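Local coordinates for protein CsuE (Acinetobacter baumannii, PDB 6FJY), which forms the tip adhesin subunit of archaic chaperone-usher Csu pili and probably mediates attachment to surfaces during biofilm formation, at residues D[57-62]-D[121-126]. Numbering follows the deposited sequence.
Sequences NSFTNA and YQADSP
Thr60 and Gln122 form the hydrogen-bonded pair that joins strand 58-61 to the antiparallel strand running through 121-123. Thr60 N reaches Gln122 O at 2.7 Å in a nearly straight bond (168°), and Gln122 N returns a bond to Thr60 O, also at 2.7 Å. Past the end of the paired residues, Asp124 N extends the ladder to Ser58 O at 2.9 Å.

The carboxylate of Asp124 reaches back to strand 58-61, where it receives a bond from Ser58 OG and lies within hydrogen-bonding distance of Thr60 OG1. Ser58 OG donates to OD2 (2.7 Å) from the syn side, somewhat out of the carboxylate plane; chi1 of 174° in Ser58, with OG trans to the amide nitrogen, carries the hydroxyl to that oxygen. Thr60 OG1 lies 2.7 Å from Asp124 OD1 and also near Gln122 O, two acceptors competing for one proton. The Ser58 bond holds OD2, and OD1 is held too if the Thr60 proton turns to it, at the point where strand 119-136 is interrupted.

Phe59, Asn61, Tyr121 and Ala123 project from the face opposite Thr60 and Gln122. Ala123 CB sits over one face of the Phe59 ring, 3.6 Å from its centroid, in a CH-pi contact, while Tyr121 O approaches the ring edge in plane. Asn61 CB covers a face of the Tyr121 ring in the same manner, at 3.7 Å, with its amide plane turned 55° from the ring. The bond from Asn61 ND2 to Tyr121 OH is weak; the phenol is also hydrogen-bonded to Ser117 O.

Strands 67-73 and 167-184 flank the pair, Phe59 touching Ala70, Leu173 and Ile175. This is an antiparallel ladder with Phe59 and Tyr121 buried on one face, characteristic of the Ig-like beta-sandwich of pilus subunits.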
ATOM      1  N   ASN D  57      20.760  -9.454  -8.549  1.00 95.72           N
ATOM      2  CA  ASN D  57      20.367  -8.100  -8.193  1.00 83.77           C
ATOM      3  C   ASN D  57      19.211  -7.597  -9.043  1.00 77.45           C
ATOM      4  O   ASN D  57      18.762  -6.465  -8.847  1.00 83.62           O
ATOM      5  CB  ASN D  57      21.563  -7.150  -8.319  1.00 83.24           C
ATOM      6  CG  ASN D  57      22.696  -7.496  -7.361  1.00 84.47           C
ATOM      7  OD1 ASN D  57      22.596  -7.280  -6.152  1.00 77.23           O
ATOM      8  ND2 ASN D  57      23.785  -8.022  -7.902  1.00 97.90           N
ATOM      9  N   SER D  58      18.706  -8.419  -9.960  1.00 87.86           N
ATOM     10  CA  SER D  58      17.648  -8.036 -10.886  1.00 95.61           C
ATOM     11  C   SER D  58      16.354  -8.745 -10.505  1.00 94.55           C
ATOM     12  O   SER D  58      16.328  -9.976 -10.384  1.00 78.40           O
ATOM     13  CB  SER D  58      18.039  -8.369 -12.327  1.00 91.88           C
ATOM     14  OG  SER D  58      16.964  -8.120 -13.216  1.00 93.83           O
ATOM     15  N   PHE D  59      15.291  -7.965 -10.321  1.00 98.53           N
ATOM     16  CA  PHE D  59      13.952  -8.466 -10.039  1.00 92.79           C
ATOM     17  C   PHE D  59      13.033  -8.079 -11.189  1.00 81.37           C
ATOM     18  O   PHE D  59      13.067  -6.938 -11.657  1.00 77.74           O
ATOM     19  CB  PHE D  59      13.398  -7.886  -8.730  1.00 90.79           C
ATOM     20  CG  PHE D  59      14.143  -8.317  -7.496  1.00 78.23           C
ATOM     21  CD1 PHE D  59      15.489  -8.029  -7.337  1.00 77.19           C
ATOM     22  CD2 PHE D  59      13.484  -8.983  -6.479  1.00 77.55           C
ATOM     23  CE1 PHE D  59      16.165  -8.422  -6.203  1.00 78.06           C
ATOM     24  CE2 PHE D  59      14.155  -9.374  -5.340  1.00 73.74           C
ATOM     25  CZ  PHE D  59      15.494  -9.091  -5.202  1.00 73.58           C
ATOM     26  N   THR D  60      12.196  -9.014 -11.627  1.00 78.17           N
ATOM     27  CA  THR D  60      11.390  -8.827 -12.826  1.00 82.76           C
ATOM     28  C   THR D  60       9.902  -8.844 -12.521  1.00 83.09           C
ATOM     29  O   THR D  60       9.423  -9.669 -11.734  1.00 77.74           O
ATOM     30  CB  THR D  60      11.680  -9.911 -13.853  1.00 83.30           C
ATOM     31  OG1 THR D  60      11.811 -11.169 -13.185  1.00 78.97           O
ATOM     32  CG2 THR D  60      12.951  -9.600 -14.602  1.00 93.10           C
ATOM     33  N   ASN D  61       9.177  -7.940 -13.178  1.00 85.77           N
ATOM     34  CA  ASN D  61       7.722  -8.000 -13.237  1.00 91.68           C
ATOM     35  C   ASN D  61       7.334  -8.992 -14.324  1.00105.24           C
ATOM     36  O   ASN D  61       7.710  -8.819 -15.489  1.00109.50           O
ATOM     37  CB  ASN D  61       7.144  -6.618 -13.530  1.00 94.68           C
ATOM     38  CG  ASN D  61       5.656  -6.527 -13.246  1.00 97.66           C
ATOM     39  OD1 ASN D  61       4.958  -7.538 -13.170  1.00 94.98           O
ATOM     40  ND2 ASN D  61       5.160  -5.299 -13.091  1.00105.21           N
ATOM     41  N   ALA D  62       6.587 -10.030 -13.953  1.00111.54           N
ATOM     42  CA  ALA D  62       6.289 -11.084 -14.919  1.00127.10           C
ATOM     43  C   ALA D  62       5.398 -10.611 -16.059  1.00129.40           C
ATOM     44  O   ALA D  62       5.270 -11.327 -17.059  1.00125.26           O
ATOM     45  CB  ALA D  62       5.638 -12.279 -14.218  1.00131.34           C
ATOM     46  N   TYR D 121       7.565  -8.127  -8.364  1.00 81.57           N
ATOM     47  CA  TYR D 121       8.864  -8.117  -9.020  1.00 73.74           C
ATOM     48  C   TYR D 121       9.703  -9.228  -8.406  1.00 72.53           C
ATOM     49  O   TYR D 121      10.154  -9.113  -7.262  1.00 60.58           O
ATOM     50  CB  TYR D 121       9.530  -6.747  -8.879  1.00 70.26           C
ATOM     51  CG  TYR D 121       8.897  -5.689  -9.765  1.00 68.83           C
ATOM     52  CD1 TYR D 121       7.646  -5.163  -9.471  1.00 66.33           C
ATOM     53  CD2 TYR D 121       9.549  -5.221 -10.894  1.00 71.22           C
ATOM     54  CE1 TYR D 121       7.059  -4.209 -10.282  1.00 62.28           C
ATOM     55  CE2 TYR D 121       8.971  -4.262 -11.707  1.00 84.14           C
ATOM     56  CZ  TYR D 121       7.722  -3.759 -11.396  1.00 76.10           C
ATOM     57  OH  TYR D 121       7.147  -2.803 -12.206  1.00 65.68           O
ATOM     58  N   GLN D 122       9.897 -10.307  -9.164  1.00 85.44           N
ATOM     59  CA  GLN D 122      10.522 -11.522  -8.663  1.00 88.31           C
ATOM     60  C   GLN D 122      11.991 -11.540  -9.054  1.00 81.36           C
ATOM     61  O   GLN D 122      12.328 -11.314 -10.220  1.00 80.64           O
ATOM     62  CB  GLN D 122       9.821 -12.759  -9.222  1.00103.09           C
ATOM     63  CG  GLN D 122      10.234 -14.054  -8.547  1.00108.90           C
ATOM     64  CD  GLN D 122       9.757 -14.126  -7.110  1.00105.99           C
ATOM     65  OE1 GLN D 122      10.440 -14.671  -6.241  1.00103.08           O
ATOM     66  NE2 GLN D 122       8.573 -13.578  -6.852  1.00100.90           N
ATOM     67  N   ALA D 123      12.862 -11.802  -8.082  1.00 69.81           N
ATOM     68  CA  ALA D 123      14.280 -11.927  -8.382  1.00 71.27           C
ATOM     69  C   ALA D 123      14.487 -13.005  -9.440  1.00 74.26           C
ATOM     70  O   ALA D 123      13.753 -13.991  -9.503  1.00 66.07           O
ATOM     71  CB  ALA D 123      15.074 -12.257  -7.114  1.00 62.78           C
ATOM     72  N   ASP D 124      15.470 -12.784 -10.306  1.00 94.00           N
ATOM     73  CA  ASP D 124      15.628 -13.638 -11.473  1.00 93.91           C
ATOM     74  C   ASP D 124      16.273 -14.968 -11.116  1.00 98.23           C
ATOM     75  O   ASP D 124      16.059 -15.964 -11.811  1.00 72.96           O
ATOM     76  CB  ASP D 124      16.436 -12.904 -12.542  1.00 85.68           C
ATOM     77  CG  ASP D 124      15.689 -11.712 -13.101  1.00 82.61           C
ATOM     78  OD1 ASP D 124      14.446 -11.761 -13.115  1.00 71.26           O
ATOM     79  OD2 ASP D 124      16.337 -10.731 -13.515  1.00 81.40           O
ATOM     80  N   SER D 125      17.054 -14.995 -10.040  1.00 93.73           N
ATOM     81  CA  SER D 125      17.634 -16.198  -9.491  1.00 84.61           C
ATOM     82  C   SER D 125      17.427 -16.211  -7.985  1.00 85.89           C
ATOM     83  O   SER D 125      17.481 -15.160  -7.334  1.00 83.09           O
ATOM     84  CB  SER D 125      19.131 -16.294  -9.799  1.00 89.93           C
ATOM     85  OG  SER D 125      19.650 -17.532  -9.345  1.00 97.23           O
ATOM     86  N   PRO D 126      17.181 -17.378  -7.407  1.00 91.19           N
ATOM     87  CA  PRO D 126      17.022 -17.464  -5.954  1.00 72.89           C
ATOM     88  C   PRO D 126      18.344 -17.230  -5.240  1.00 64.76           C
ATOM     89  O   PRO D 126      19.432 -17.272  -5.818  1.00 65.41           O
ATOM     90  CB  PRO D 126      16.503 -18.885  -5.737  1.00 77.76           C
ATOM     91  CG  PRO D 126      16.964 -19.641  -6.946  1.00 86.39           C
ATOM     92  CD  PRO D 126      16.945 -18.670  -8.078  1.00 81.87           C
TER